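Local coordinates for poly A polymerase (Aquifex aeolicus, PDB 4WBY), which adds the terminal adenosine to the 3' CC end of tRNA, using ATP and magnesium, to complete the CCA terminus, at residues A[258-261]-A[266-269]; A[297-302]-A[335-340]; A[317-322]-A[345-350]; A[329-334]-A[353-358]. One frame throughout, in Å; residues are numbered along the deposited sequence.

Interaction 1: A[258-261]-A[266-269]; sequences WHAL and ERID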
loop_
_atom_site.group_PDB
_atom_site.type_symbol
_atom_site.label_atom_id
_atom_site.label_comp_id
_atom_site.label_asym_id
_atom_site.label_seq_id
_atom_site.Cartn_x
_atom_site.Cartn_y
_atom_site.Cartn_z
ATOM N N TRP A 258 12.668 -11.769 8.117
ATOM C CA TRP A 258 13.740 -11.900 9.098
ATOM C C TRP A 258 14.192 -10.530 9.602
ATOM O O TRP A 258 14.314 -10.309 10.809
ATOM C CB TRP A 258 14.923 -12.666 8.495
ATOM C CG TRP A 258 16.165 -12.622 9.334
ATOM C CD1 TRP A 258 16.477 -13.443 10.380
ATOM C CD2 TRP A 258 17.264 -11.710 9.199
ATOM N NE1 TRP A 258 17.701 -13.097 10.905
ATOM C CE2 TRP A 258 18.203 -12.035 10.200
ATOM C CE3 TRP A 258 17.546 -10.651 8.329
ATOM C CZ2 TRP A 258 19.404 -11.342 10.353
ATOM C CZ3 TRP A 258 18.738 -9.961 8.485
ATOM C CH2 TRP A 258 19.651 -10.307 9.489
ATOM N N HIS A 259 14.433 -9.607 8.678
ATOM C CA HIS A 259 14.917 -8.290 9.062
ATOM C C HIS A 259 13.897 -7.553 9.932
ATOM O O HIS A 259 14.259 -6.929 10.933
ATOM C CB HIS A 259 15.250 -7.446 7.833
ATOM C CG HIS A 259 15.811 -6.103 8.176
ATOM N ND1 HIS A 259 15.047 -4.955 8.172
ATOM C CD2 HIS A 259 17.051 -5.729 8.572
ATOM C CE1 HIS A 259 15.796 -3.929 8.536
ATOM N NE2 HIS A 259 17.015 -4.372 8.789
ATOM N N ALA A 260 12.623 -7.626 9.550
ATOM C CA ALA A 260 11.574 -6.920 10.280
ATOM C C ALA A 260 11.429 -7.464 11.696
ATOM O O ALA A 260 11.124 -6.722 12.630
ATOM C CB ALA A 260 10.248 -7.012 9.536
ATOM N N LEU A 261 11.661 -8.764 11.847
ATOM C CA LEU A 261 11.552 -9.424 13.143
ATOM C C LEU A 261 12.745 -9.096 14.033
ATOM O O LEU A 261 12.585 -8.746 15.199
ATOM C CB LEU A 261 11.439 -10.937 12.955
ATOM C CG LEU A 261 11.334 -11.804 14.209
ATOM C CD1 LEU A 261 10.063 -11.474 14.969
ATOM C CD2 LEU A 261 11.376 -13.280 13.845
ATOM N N GLU A 266 14.520 -0.725 12.777
ATOM C CA GLU A 266 15.237 -0.347 11.565
ATOM C C GLU A 266 14.482 -0.732 10.308
ATOM O O GLU A 266 15.065 -0.836 9.228
ATOM C CB GLU A 266 16.614 -0.997 11.537
ATOM C CG GLU A 266 17.488 -0.667 12.725
ATOM C CD GLU A 266 18.833 -1.347 12.622
ATOM O OE1 GLU A 266 19.536 -1.117 11.613
ATOM O OE2 GLU A 266 19.177 -2.129 13.532
ATOM N N ARG A 267 13.182 -0.946 10.450
ATOM C CA ARG A 267 12.354 -1.313 9.309
ATOM C C ARG A 267 12.354 -0.227 8.238
ATOM O O ARG A 267 12.427 0.966 8.542
ATOM C CB ARG A 267 10.927 -1.602 9.771
ATOM C CG ARG A 267 10.824 -2.860 10.603
ATOM C CD ARG A 267 9.452 -3.008 11.237
ATOM N NE ARG A 267 9.390 -4.186 12.098
ATOM C CZ ARG A 267 8.454 -4.390 13.017
ATOM N NH1 ARG A 267 7.497 -3.490 13.200
ATOM N NH2 ARG A 267 8.477 -5.492 13.755
ATOM N N ILE A 268 12.311 -0.655 6.983
ATOM C CA ILE A 268 12.158 0.265 5.871
ATOM C C ILE A 268 10.898 -0.128 5.112
ATOM O O ILE A 268 10.269 -1.139 5.433
ATOM C CB ILE A 268 13.398 0.259 4.930
ATOM C CG1 ILE A 268 13.662 -1.139 4.367
ATOM C CG2 ILE A 268 14.633 0.757 5.676
ATOM C CD1 ILE A 268 14.837 -1.187 3.359
ATOM N N ASP A 269 10.522 0.674 4.123
ATOM C CA ASP A 269 9.361 0.358 3.303
ATOM C C ASP A 269 9.740 -0.733 2.306
ATOM O O ASP A 269 10.118 -0.457 1.167
ATOM C CB ASP A 269 8.836 1.619 2.614
ATOM C CG ASP A 269 8.288 2.634 3.612
ATOM O OD1 ASP A 269 7.869 2.212 4.713
ATOM O OD2 ASP A 269 8.281 3.845 3.301
HETATM O O HOH W 1 19.220 -2.677 9.304
#
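Ala260, in the last turn of helix 243-262, and Arg267, in the loop that follows, bring their CA atoms within 5.7 Å as the chain folds back beside its own helix. The carbonyl of Ala260 is gripped side-on by the Arg267 guanidinium: Arg267 NE and NH2 each lie 3.1 Å from Ala260 O. Both bonds fall in the guanidinium plane and reach the oxygen from the same face of the carbonyl, NE tilted 25° from the carbonyl plane and NH2 well above it. An arginine chain extended from CG to NE spans the gap, its CG passing Ala260 CA. This is a helix-to-helix connection in the all-helical C-terminal half of the enzyme, where the loop turns back beside the last turn of helix 243-262 before helix 271-278 starts. His259, which is buried, turns a ring edge to the loop, and its CE1 comes 3.3 Å from Glu266 O, close to the ring plane. A water 2.8 Å from His259 NE2 donates to Glu266 OE1, bridging the two side chains. His259 ND1 is hydrogen-bonded to Tyr270 OH; the two ring nitrogens thus each have a partner, which would hold the ring's rotation, while Glu266 OE2 forms a salt bridge with Arg360.

Interaction 2: A[297-302]-A[335-340]; sequences PSWVRE and HTSVLL. With SO4 (sulfate ion), chain E.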
loop_
_atom_site.group_PDB
_atom_site.type_symbol
_atom_site.label_atom_id
_atom_site.label_comp_id
_atom_site.label_asym_id
_atom_site.label_seq_id
_atom_site.Cartn_x
_atom_site.Cartn_y
_atom_site.Cartn_z
ATOM N N PRO A 297 11.235 6.984 -3.300
ATOM C CA PRO A 297 12.167 7.648 -2.379
ATOM C C PRO A 297 13.598 7.643 -2.899
ATOM O O PRO A 297 13.983 6.760 -3.678
ATOM C CB PRO A 297 12.068 6.803 -1.105
ATOM C CG PRO A 297 10.703 6.199 -1.158
ATOM C CD PRO A 297 10.404 5.972 -2.620
ATOM N N SER A 298 14.374 8.625 -2.456
ATOM C CA SER A 298 15.781 8.713 -2.796
ATOM C C SER A 298 16.513 7.401 -2.554
ATOM O O SER A 298 17.282 6.957 -3.405
ATOM C CB SER A 298 16.442 9.829 -1.997
ATOM O OG SER A 298 17.848 9.692 -2.042
ATOM N N TRP A 299 16.280 6.762 -1.410
ATOM C CA TRP A 299 17.039 5.550 -1.114
ATOM C C TRP A 299 16.735 4.454 -2.124
ATOM O O TRP A 299 17.611 3.675 -2.471
ATOM C CB TRP A 299 16.791 5.054 0.321
ATOM C CG TRP A 299 15.396 4.536 0.653
ATOM C CD1 TRP A 299 14.394 5.234 1.277
ATOM C CD2 TRP A 299 14.887 3.207 0.453
ATOM N NE1 TRP A 299 13.294 4.429 1.456
ATOM C CE2 TRP A 299 13.569 3.183 0.955
ATOM C CE3 TRP A 299 15.410 2.043 -0.119
ATOM C CZ2 TRP A 299 12.770 2.036 0.904
ATOM C CZ3 TRP A 299 14.613 0.903 -0.162
ATOM C CH2 TRP A 299 13.311 0.913 0.342
ATOM N N VAL A 300 15.500 4.411 -2.613
ATOM C CA VAL A 300 15.117 3.423 -3.615
ATOM C C VAL A 300 15.815 3.701 -4.945
ATOM O O VAL A 300 16.353 2.791 -5.589
ATOM C CB VAL A 300 13.594 3.405 -3.828
ATOM C CG1 VAL A 300 13.216 2.418 -4.928
ATOM C CG2 VAL A 300 12.877 3.073 -2.519
ATOM N N ARG A 301 15.808 4.963 -5.355
ATOM C CA ARG A 301 16.417 5.340 -6.618
ATOM C C ARG A 301 17.929 5.149 -6.572
ATOM O O ARG A 301 18.528 4.697 -7.553
ATOM C CB ARG A 301 16.047 6.781 -6.969
ATOM C CG ARG A 301 14.544 6.926 -7.212
ATOM C CD ARG A 301 14.130 8.327 -7.607
ATOM N NE ARG A 301 14.106 9.232 -6.468
ATOM C CZ ARG A 301 14.970 10.226 -6.305
ATOM N NH1 ARG A 301 15.920 10.426 -7.209
ATOM N NH2 ARG A 301 14.896 11.006 -5.237
ATOM N N GLU A 302 18.539 5.445 -5.425
ATOM C CA GLU A 302 19.972 5.241 -5.268
ATOM C C GLU A 302 20.298 3.747 -5.207
ATOM O O GLU A 302 21.291 3.299 -5.780
ATOM C CB GLU A 302 20.488 5.955 -4.018
ATOM C CG GLU A 302 20.349 7.483 -4.052
ATOM C CD GLU A 302 21.293 8.177 -5.024
ATOM O OE1 GLU A 302 22.205 7.521 -5.577
ATOM O OE2 GLU A 302 21.127 9.400 -5.225
ATOM N N HIS A 335 23.046 1.554 2.417
ATOM C CA HIS A 335 21.698 1.601 2.944
ATOM C C HIS A 335 21.210 0.182 3.218
ATOM O O HIS A 335 21.617 -0.761 2.534
ATOM C CB HIS A 335 20.773 2.308 1.951
ATOM C CG HIS A 335 19.403 2.567 2.485
ATOM N ND1 HIS A 335 18.312 1.797 2.142
ATOM C CD2 HIS A 335 18.949 3.499 3.354
ATOM C CE1 HIS A 335 17.243 2.256 2.764
ATOM N NE2 HIS A 335 17.601 3.287 3.510
ATOM N N THR A 336 20.342 0.046 4.216
ATOM C CA THR A 336 19.738 -1.236 4.586
ATOM C C THR A 336 19.249 -2.019 3.373
ATOM O O THR A 336 19.389 -3.245 3.316
ATOM C CB THR A 336 18.551 -1.023 5.552
ATOM O OG1 THR A 336 19.029 -0.418 6.755
ATOM C CG2 THR A 336 17.876 -2.341 5.905
ATOM N N SER A 337 18.677 -1.308 2.405
ATOM C CA SER A 337 18.134 -1.959 1.209
ATOM C C SER A 337 19.181 -2.782 0.454
ATOM O O SER A 337 18.882 -3.886 -0.011
ATOM C CB SER A 337 17.506 -0.921 0.272
ATOM O OG SER A 337 18.413 0.120 -0.047
ATOM N N VAL A 338 20.401 -2.262 0.339
ATOM C CA VAL A 338 21.434 -2.970 -0.414
ATOM C C VAL A 338 21.883 -4.203 0.374
ATOM O O VAL A 338 22.136 -5.254 -0.211
ATOM C CB VAL A 338 22.652 -2.062 -0.740
ATOM C CG1 VAL A 338 23.755 -2.861 -1.440
ATOM C CG2 VAL A 338 22.213 -0.884 -1.599
ATOM N N LEU A 339 21.948 -4.087 1.699
ATOM C CA LEU A 339 22.279 -5.240 2.536
ATOM C C LEU A 339 21.280 -6.379 2.333
ATOM O O LEU A 339 21.667 -7.543 2.222
ATOM C CB LEU A 339 22.310 -4.859 4.013
ATOM C CG LEU A 339 23.298 -3.767 4.396
ATOM C CD1 LEU A 339 23.197 -3.494 5.885
ATOM C CD2 LEU A 339 24.710 -4.170 4.022
ATOM N N LEU A 340 19.994 -6.045 2.291
ATOM C CA LEU A 340 18.973 -7.076 2.139
ATOM C C LEU A 340 19.046 -7.695 0.740
ATOM O O LEU A 340 18.879 -8.906 0.582
ATOM C CB LEU A 340 17.587 -6.501 2.433
ATOM C CG LEU A 340 17.453 -5.953 3.859
ATOM C CD1 LEU A 340 16.041 -5.474 4.165
ATOM C CD2 LEU A 340 17.915 -6.975 4.888
HETATM S S SO4 E . 17.674 13.542 -5.762
HETATM O O1 SO4 E . 17.255 12.986 -7.045
HETATM O O2 SO4 E . 17.017 12.851 -4.654
HETATM O O3 SO4 E . 19.129 13.438 -5.630
HETATM O O4 SO4 E . 17.340 14.968 -5.706
#
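Two helix N-termini meet here in the helical C-terminal region: Trp299, in the first turn of helix 298-309, packs against His335, the N-cap residue of helix 336-342. Trp299 CB sits over the centre of the His335 ring, 3.8 Å from its centroid and 13° off the normal, a CH-pi contact. The indole follows as a slid-apart, near-parallel partner, the centroids of its five-membered ring and the His335 ring 4.7 Å apart with the planes at 23°, so the rings barely overlap. His335 CE1 approaches the indole off-centre, 3.4 Å from Trp299 CE3, with Val300 CG2 over the centre of the opposite face. The crowded position between backbone N and carbonyl carbon (chi1 67°) puts the indole between Val300 and His335 and brings its six-membered ring to Ser337, whose CB is 3.4 Å from Trp299 CZ3. Ser337 OG shares a 2.8 Å hydrogen bond with His335 ND1 and another with Thr303 OG1, which ties the imidazole indirectly to helix 298-309. Arg301 holds a sulfate, probably from the crystallisation liquor, NH1 to sulfate O1 and NH2 to sulfate O2, each 2.9 Å. Ile268 touches Trp299 and Ser337, and Leu273 of helix 271-278 also packs on Ser337. Leu339 packs on Ile352, Tyr355 and Leu356 of helix 349-359, and Leu340 on Val255 and His259 of helix 243-262.

Interaction 3: A[317-322]-A[345-350]; sequences ELKKAK and EEELKE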
loop_
_atom_site.group_PDB
_atom_site.type_symbol
_atom_site.label_atom_id
_atom_site.label_comp_id
_atom_site.label_asym_id
_atom_site.label_seq_id
_atom_site.Cartn_x
_atom_site.Cartn_y
_atom_site.Cartn_z
ATOM N N GLU A 317 33.715 -8.472 -4.725
ATOM C CA GLU A 317 34.637 -8.024 -3.683
ATOM C C GLU A 317 34.280 -8.645 -2.345
ATOM O O GLU A 317 35.158 -9.019 -1.574
ATOM C CB GLU A 317 34.635 -6.500 -3.557
ATOM C CG GLU A 317 35.422 -5.777 -4.629
ATOM C CD GLU A 317 35.868 -4.399 -4.178
ATOM O OE1 GLU A 317 35.323 -3.400 -4.690
ATOM O OE2 GLU A 317 36.765 -4.316 -3.309
ATOM N N LEU A 318 32.983 -8.763 -2.080
ATOM C CA LEU A 318 32.520 -9.327 -0.820
ATOM C C LEU A 318 32.842 -10.817 -0.767
ATOM O O LEU A 318 33.219 -11.342 0.283
ATOM C CB LEU A 318 31.019 -9.090 -0.645
ATOM C CG LEU A 318 30.488 -8.977 0.782
ATOM C CD1 LEU A 318 31.150 -7.821 1.517
ATOM C CD2 LEU A 318 28.981 -8.796 0.753
ATOM N N LYS A 319 32.700 -11.491 -1.907
ATOM C CA LYS A 319 33.086 -12.897 -2.017
ATOM C C LYS A 319 34.554 -13.096 -1.655
ATOM O O LYS A 319 34.900 -13.995 -0.884
ATOM C CB LYS A 319 32.831 -13.423 -3.433
ATOM C CG LYS A 319 31.375 -13.695 -3.766
ATOM C CD LYS A 319 31.221 -14.102 -5.229
ATOM C CE LYS A 319 29.783 -14.459 -5.566
ATOM N NZ LYS A 319 28.848 -13.334 -5.287
ATOM N N LYS A 320 35.412 -12.245 -2.211
ATOM C CA LYS A 320 36.856 -12.380 -2.046
ATOM C C LYS A 320 37.346 -11.917 -0.678
ATOM O O LYS A 320 38.459 -12.254 -0.272
ATOM C CB LYS A 320 37.585 -11.602 -3.145
ATOM C CG LYS A 320 37.466 -12.225 -4.527
ATOM C CD LYS A 320 38.050 -13.633 -4.547
ATOM C CE LYS A 320 37.873 -14.294 -5.908
ATOM N NZ LYS A 320 38.608 -13.578 -6.988
ATOM N N ALA A 321 36.522 -11.142 0.024
ATOM C CA ALA A 321 36.881 -10.639 1.348
ATOM C C ALA A 321 37.140 -11.790 2.313
ATOM O O ALA A 321 36.280 -12.647 2.521
ATOM C CB ALA A 321 35.791 -9.726 1.888
ATOM N N LYS A 322 38.333 -11.800 2.899
ATOM C CA LYS A 322 38.774 -12.914 3.732
ATOM C C LYS A 322 38.625 -12.633 5.227
ATOM O O LYS A 322 38.273 -13.528 5.999
ATOM C CB LYS A 322 40.229 -13.260 3.404
ATOM C CG LYS A 322 41.133 -12.042 3.257
ATOM C CD LYS A 322 42.562 -12.421 2.879
ATOM C CE LYS A 322 42.689 -12.794 1.405
ATOM N NZ LYS A 322 42.256 -14.189 1.111
ATOM N N GLU A 345 21.983 -13.409 -2.298
ATOM C CA GLU A 345 23.101 -14.216 -2.764
ATOM C C GLU A 345 23.498 -15.177 -1.656
ATOM O O GLU A 345 24.024 -14.757 -0.627
ATOM C CB GLU A 345 24.289 -13.336 -3.154
ATOM C CG GLU A 345 23.921 -12.133 -4.005
ATOM C CD GLU A 345 23.445 -12.524 -5.382
ATOM O OE1 GLU A 345 23.918 -13.558 -5.898
ATOM O OE2 GLU A 345 22.601 -11.798 -5.949
ATOM N N GLU A 346 23.249 -16.465 -1.864
ATOM C CA GLU A 346 23.422 -17.451 -0.802
ATOM C C GLU A 346 24.839 -17.451 -0.225
ATOM O O GLU A 346 25.029 -17.642 0.976
ATOM C CB GLU A 346 23.063 -18.849 -1.315
ATOM C CG GLU A 346 23.109 -19.940 -0.249
ATOM C CD GLU A 346 22.093 -19.733 0.868
ATOM O OE1 GLU A 346 21.140 -18.941 0.686
ATOM O OE2 GLU A 346 22.249 -20.369 1.933
ATOM N N GLU A 347 25.826 -17.211 -1.080
ATOM C CA GLU A 347 27.225 -17.222 -0.662
ATOM C C GLU A 347 27.599 -15.983 0.154
ATOM O O GLU A 347 28.633 -15.961 0.824
ATOM C CB GLU A 347 28.141 -17.339 -1.885
ATOM C CG GLU A 347 28.106 -16.138 -2.830
ATOM C CD GLU A 347 26.847 -16.074 -3.693
ATOM O OE1 GLU A 347 25.989 -16.977 -3.587
ATOM O OE2 GLU A 347 26.719 -15.112 -4.480
ATOM N N LEU A 348 26.754 -14.959 0.103
ATOM C CA LEU A 348 27.034 -13.708 0.797
ATOM C C LEU A 348 26.162 -13.529 2.033
ATOM O O LEU A 348 26.449 -12.681 2.880
ATOM C CB LEU A 348 26.830 -12.516 -0.146
ATOM C CG LEU A 348 27.695 -12.478 -1.407
ATOM C CD1 LEU A 348 27.421 -11.209 -2.210
ATOM C CD2 LEU A 348 29.180 -12.602 -1.057
ATOM N N LYS A 349 25.101 -14.329 2.127
ATOM C CA LYS A 349 24.038 -14.105 3.112
ATOM C C LYS A 349 24.550 -14.047 4.548
ATOM O O LYS A 349 24.150 -13.178 5.327
ATOM C CB LYS A 349 22.966 -15.195 2.987
ATOM C CG LYS A 349 21.725 -14.935 3.824
ATOM C CD LYS A 349 20.525 -15.713 3.305
ATOM C CE LYS A 349 20.555 -17.162 3.751
ATOM N NZ LYS A 349 20.251 -17.290 5.201
ATOM N N GLU A 350 25.452 -14.956 4.891
ATOM C CA GLU A 350 25.954 -15.039 6.258
ATOM C C GLU A 350 26.909 -13.898 6.605
ATOM O O GLU A 350 26.979 -13.470 7.758
ATOM C CB GLU A 350 26.629 -16.389 6.483
ATOM C CG GLU A 350 25.640 -17.547 6.508
ATOM C CD GLU A 350 24.505 -17.306 7.492
ATOM O OE1 GLU A 350 24.790 -16.941 8.651
ATOM O OE2 GLU A 350 23.325 -17.459 7.100
#
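Lys319 lays its aliphatic chain across the end of Leu348 at about a right angle, with Lys319 CG 3.7 Å from Leu348 CD2. The same methyl reaches Leu318 CB at 4.0 Å, while Leu348 CD1 approaches Leu318 CD2 at 4.1 Å, so one leucine packs against two successive residues of helix 311-320. The Lys319 chain runs extended as far as CE and bends only at its last torsion (chi4 58°), which swings NZ onto Glu347. There Lys319 NZ lies 2.9 Å from Glu347 OE2 in a salt bridge that uses the anti lone pair, the one turned away from the other carboxylate oxygen. Glu347 CG, set between its backbone N and carbonyl carbon (chi1 66°), comes 3.6 Å from Lys319 CE; the bend at chi2 (-75°) then turns the carboxylate so that OE2 meets NZ. The ion pair lies beside the leucine contact, Lys319 NZ being 4.0 Å from Leu348 CD1. Glu345 OE1, 5.0 Å from Lys319 NZ, would probably favour the protonated amine. Leu318 also packs on Leu330 of helix 324-331, and its carbonyl accepts from Lys351 NZ. The last turn of helix 311-320 is thereby packed on the turn before helix 349-359, within the helical C-terminal region.

Interaction 4: A[329-334]-A[353-358]; sequences RLLKPL and KLYLEK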
loop_
_atom_site.group_PDB
_atom_site.type_symbol
_atom_site.label_atom_id
_atom_site.label_comp_id
_atom_site.label_asym_id
_atom_site.label_seq_id
_atom_site.Cartn_x
_atom_site.Cartn_y
_atom_site.Cartn_z
ATOM N N ARG A 329 34.177 -2.901 6.112
ATOM C CA ARG A 329 34.528 -1.714 5.335
ATOM C C ARG A 329 33.688 -1.600 4.065
ATOM O O ARG A 329 33.277 -0.506 3.672
ATOM C CB ARG A 329 36.018 -1.730 4.982
ATOM C CG ARG A 329 36.498 -0.499 4.230
ATOM C CD ARG A 329 37.917 -0.693 3.715
ATOM N NE ARG A 329 38.059 -1.972 3.024
ATOM C CZ ARG A 329 37.723 -2.180 1.755
ATOM N NH1 ARG A 329 37.225 -1.190 1.027
ATOM N NH2 ARG A 329 37.883 -3.381 1.213
ATOM N N LEU A 330 33.430 -2.735 3.425
ATOM C CA LEU A 330 32.631 -2.759 2.201
ATOM C C LEU A 330 31.149 -2.478 2.452
ATOM O O LEU A 330 30.477 -1.871 1.614
ATOM C CB LEU A 330 32.788 -4.112 1.497
ATOM C CG LEU A 330 34.148 -4.362 0.843
ATOM C CD1 LEU A 330 34.305 -5.830 0.472
ATOM C CD2 LEU A 330 34.319 -3.477 -0.383
ATOM N N LEU A 331 30.645 -2.914 3.602
ATOM C CA LEU A 331 29.211 -2.809 3.894
ATOM C C LEU A 331 28.818 -1.539 4.633
ATOM O O LEU A 331 27.669 -1.103 4.548
ATOM C CB LEU A 331 28.744 -4.019 4.703
ATOM C CG LEU A 331 28.881 -5.368 3.988
ATOM C CD1 LEU A 331 28.401 -6.498 4.880
ATOM C CD2 LEU A 331 28.120 -5.361 2.665
ATOM N N LYS A 332 29.772 -0.941 5.343
ATOM C CA LYS A 332 29.493 0.218 6.201
ATOM C C LYS A 332 28.724 1.375 5.526
ATOM O O LYS A 332 27.836 1.959 6.148
ATOM C CB LYS A 332 30.804 0.753 6.791
ATOM C CG LYS A 332 30.607 1.857 7.819
ATOM C CD LYS A 332 31.918 2.229 8.498
ATOM C CE LYS A 332 31.695 3.291 9.562
ATOM N NZ LYS A 332 32.942 3.588 10.318
ATOM N N PRO A 333 29.053 1.723 4.265
ATOM C CA PRO A 333 28.326 2.887 3.739
ATOM C C PRO A 333 26.961 2.581 3.127
ATOM O O PRO A 333 26.296 3.505 2.657
ATOM C CB PRO A 333 29.269 3.427 2.661
ATOM C CG PRO A 333 30.010 2.230 2.185
ATOM C CD PRO A 333 30.170 1.326 3.384
ATOM N N LEU A 334 26.545 1.319 3.129
ATOM C CA LEU A 334 25.365 0.921 2.371
ATOM C C LEU A 334 24.061 1.102 3.136
ATOM O O LEU A 334 23.977 0.862 4.340
ATOM C CB LEU A 334 25.498 -0.537 1.923
ATOM C CG LEU A 334 26.742 -0.852 1.091
ATOM C CD1 LEU A 334 26.815 -2.337 0.759
ATOM C CD2 LEU A 334 26.781 -0.005 -0.180
ATOM N N LYS A 353 24.623 -11.043 7.504
ATOM C CA LYS A 353 24.029 -11.308 8.802
ATOM C C LYS A 353 25.040 -11.017 9.902
ATOM O O LYS A 353 24.697 -10.457 10.942
ATOM C CB LYS A 353 23.543 -12.755 8.874
ATOM C CG LYS A 353 22.894 -13.150 10.185
ATOM C CD LYS A 353 22.363 -14.574 10.111
ATOM C CE LYS A 353 21.724 -15.006 11.424
ATOM N NZ LYS A 353 22.718 -15.102 12.532
ATOM N N LEU A 354 26.292 -11.386 9.652
ATOM C CA LEU A 354 27.369 -11.135 10.604
ATOM C C LEU A 354 27.600 -9.640 10.777
ATOM O O LEU A 354 27.782 -9.158 11.896
ATOM C CB LEU A 354 28.660 -11.820 10.157
ATOM C CG LEU A 354 29.853 -11.639 11.099
ATOM C CD1 LEU A 354 29.583 -12.306 12.443
ATOM C CD2 LEU A 354 31.133 -12.182 10.474
ATOM N N TYR A 355 27.598 -8.907 9.669
ATOM C CA TYR A 355 27.747 -7.462 9.742
ATOM C C TYR A 355 26.633 -6.845 10.577
ATOM O O TYR A 355 26.887 -6.013 11.445
ATOM C CB TYR A 355 27.749 -6.835 8.353
ATOM C CG TYR A 355 27.729 -5.326 8.417
ATOM C CD1 TYR A 355 28.883 -4.614 8.705
ATOM C CD2 TYR A 355 26.553 -4.616 8.211
ATOM C CE1 TYR A 355 28.871 -3.241 8.780
ATOM C CE2 TYR A 355 26.531 -3.235 8.286
ATOM C CZ TYR A 355 27.697 -2.555 8.569
ATOM O OH TYR A 355 27.695 -1.184 8.645
ATOM N N LEU A 356 25.399 -7.261 10.307
ATOM C CA LEU A 356 24.230 -6.680 10.959
ATOM C C LEU A 356 24.141 -7.046 12.432
ATOM O O LEU A 356 23.768 -6.216 13.263
ATOM C CB LEU A 356 22.949 -7.116 10.243
ATOM C CG LEU A 356 22.647 -6.411 8.923
ATOM C CD1 LEU A 356 21.430 -7.031 8.260
ATOM C CD2 LEU A 356 22.429 -4.923 9.158
ATOM N N GLU A 357 24.489 -8.287 12.753
ATOM C CA GLU A 357 24.326 -8.784 14.111
ATOM C C GLU A 357 25.537 -8.518 15.003
ATOM O O GLU A 357 25.384 -8.344 16.210
ATOM C CB GLU A 357 24.023 -10.285 14.087
ATOM C CG GLU A 357 22.668 -10.631 13.479
ATOM C CD GLU A 357 22.397 -12.123 13.470
ATOM O OE1 GLU A 357 23.371 -12.904 13.433
ATOM O OE2 GLU A 357 21.211 -12.517 13.505
ATOM N N LYS A 358 26.733 -8.474 14.421
ATOM C CA LYS A 358 27.958 -8.386 15.220
ATOM C C LYS A 358 28.899 -7.236 14.845
ATOM O O LYS A 358 29.262 -6.424 15.696
ATOM C CB LYS A 358 28.736 -9.703 15.128
ATOM C CG LYS A 358 27.983 -10.926 15.634
ATOM C CD LYS A 358 27.738 -10.853 17.131
ATOM C CE LYS A 358 27.048 -12.112 17.632
ATOM N NZ LYS A 358 26.774 -12.052 19.095
#
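Tyr355 leaves helix 349-359 toward the end of helix 324-331, and its CB is met at once by Leu331 CD1 at 3.5 Å. Tyr355 CG has the same methyl, Leu331 CD1, at 3.8 Å. Leu331 CB then stands over the centre of the tyrosine ring, 3.9 Å from the centroid and only 6° off the normal, a CH-pi contact in which it is nearly equidistant from Tyr355 CG, CD1, CD2 and CE1. Leucine and tyrosine run past each other in opposite directions: the Leu331 methyl lies back at the root of the tyrosine, while the phenol travels on past the leucine backbone. With CG anti to the backbone N (chi1 173°), the ring is sent out toward Leu331. The site is a helix-to-turn junction in the helical C-terminal region, since Leu331 begins a type I beta turn that runs to Leu334 and leads into helix 336-342. At the far end of the ring, Tyr355 CZ nears Lys332 CA at 4.1 Å, and the tip, Tyr355 OH, comes to 3.3 Å from Lys332 CA, with Lys332 CB at 4.1 Å from that oxygen. The Lys332 chain extends away from the tyrosine, and its NZ is hydrogen-bonded to Tyr328 OH. Leu331 is flanked by Leu318 of helix 311-320 and by Leu339 and Leu342 of helix 336-342.

In the fold
The chain is the C-terminal portion of a longer protein, with head, neck, body and tail domains; all four contacts lie in its helical part, probably body and tail, away from the ATP and magnesium sites. Interaction 1 closes before interactions 2, 3 and 4, which interleave: helix 298-309 meets 336-342, helix 311-320 the approach to 349-359, and helix 324-331 meets 349-359 itself. Interactions 3 and 4, centres about 12 Å apart, touch through Leu318 with Leu330 and Leu331. Interaction 2 touches interaction 1 through Ile268 and interaction 4 through Leu339; Trp258 carries interaction 1 onto Leu356. Interaction 3 touches neither interaction 1 nor interaction 2 (nearest atoms about 7 and 6 Å).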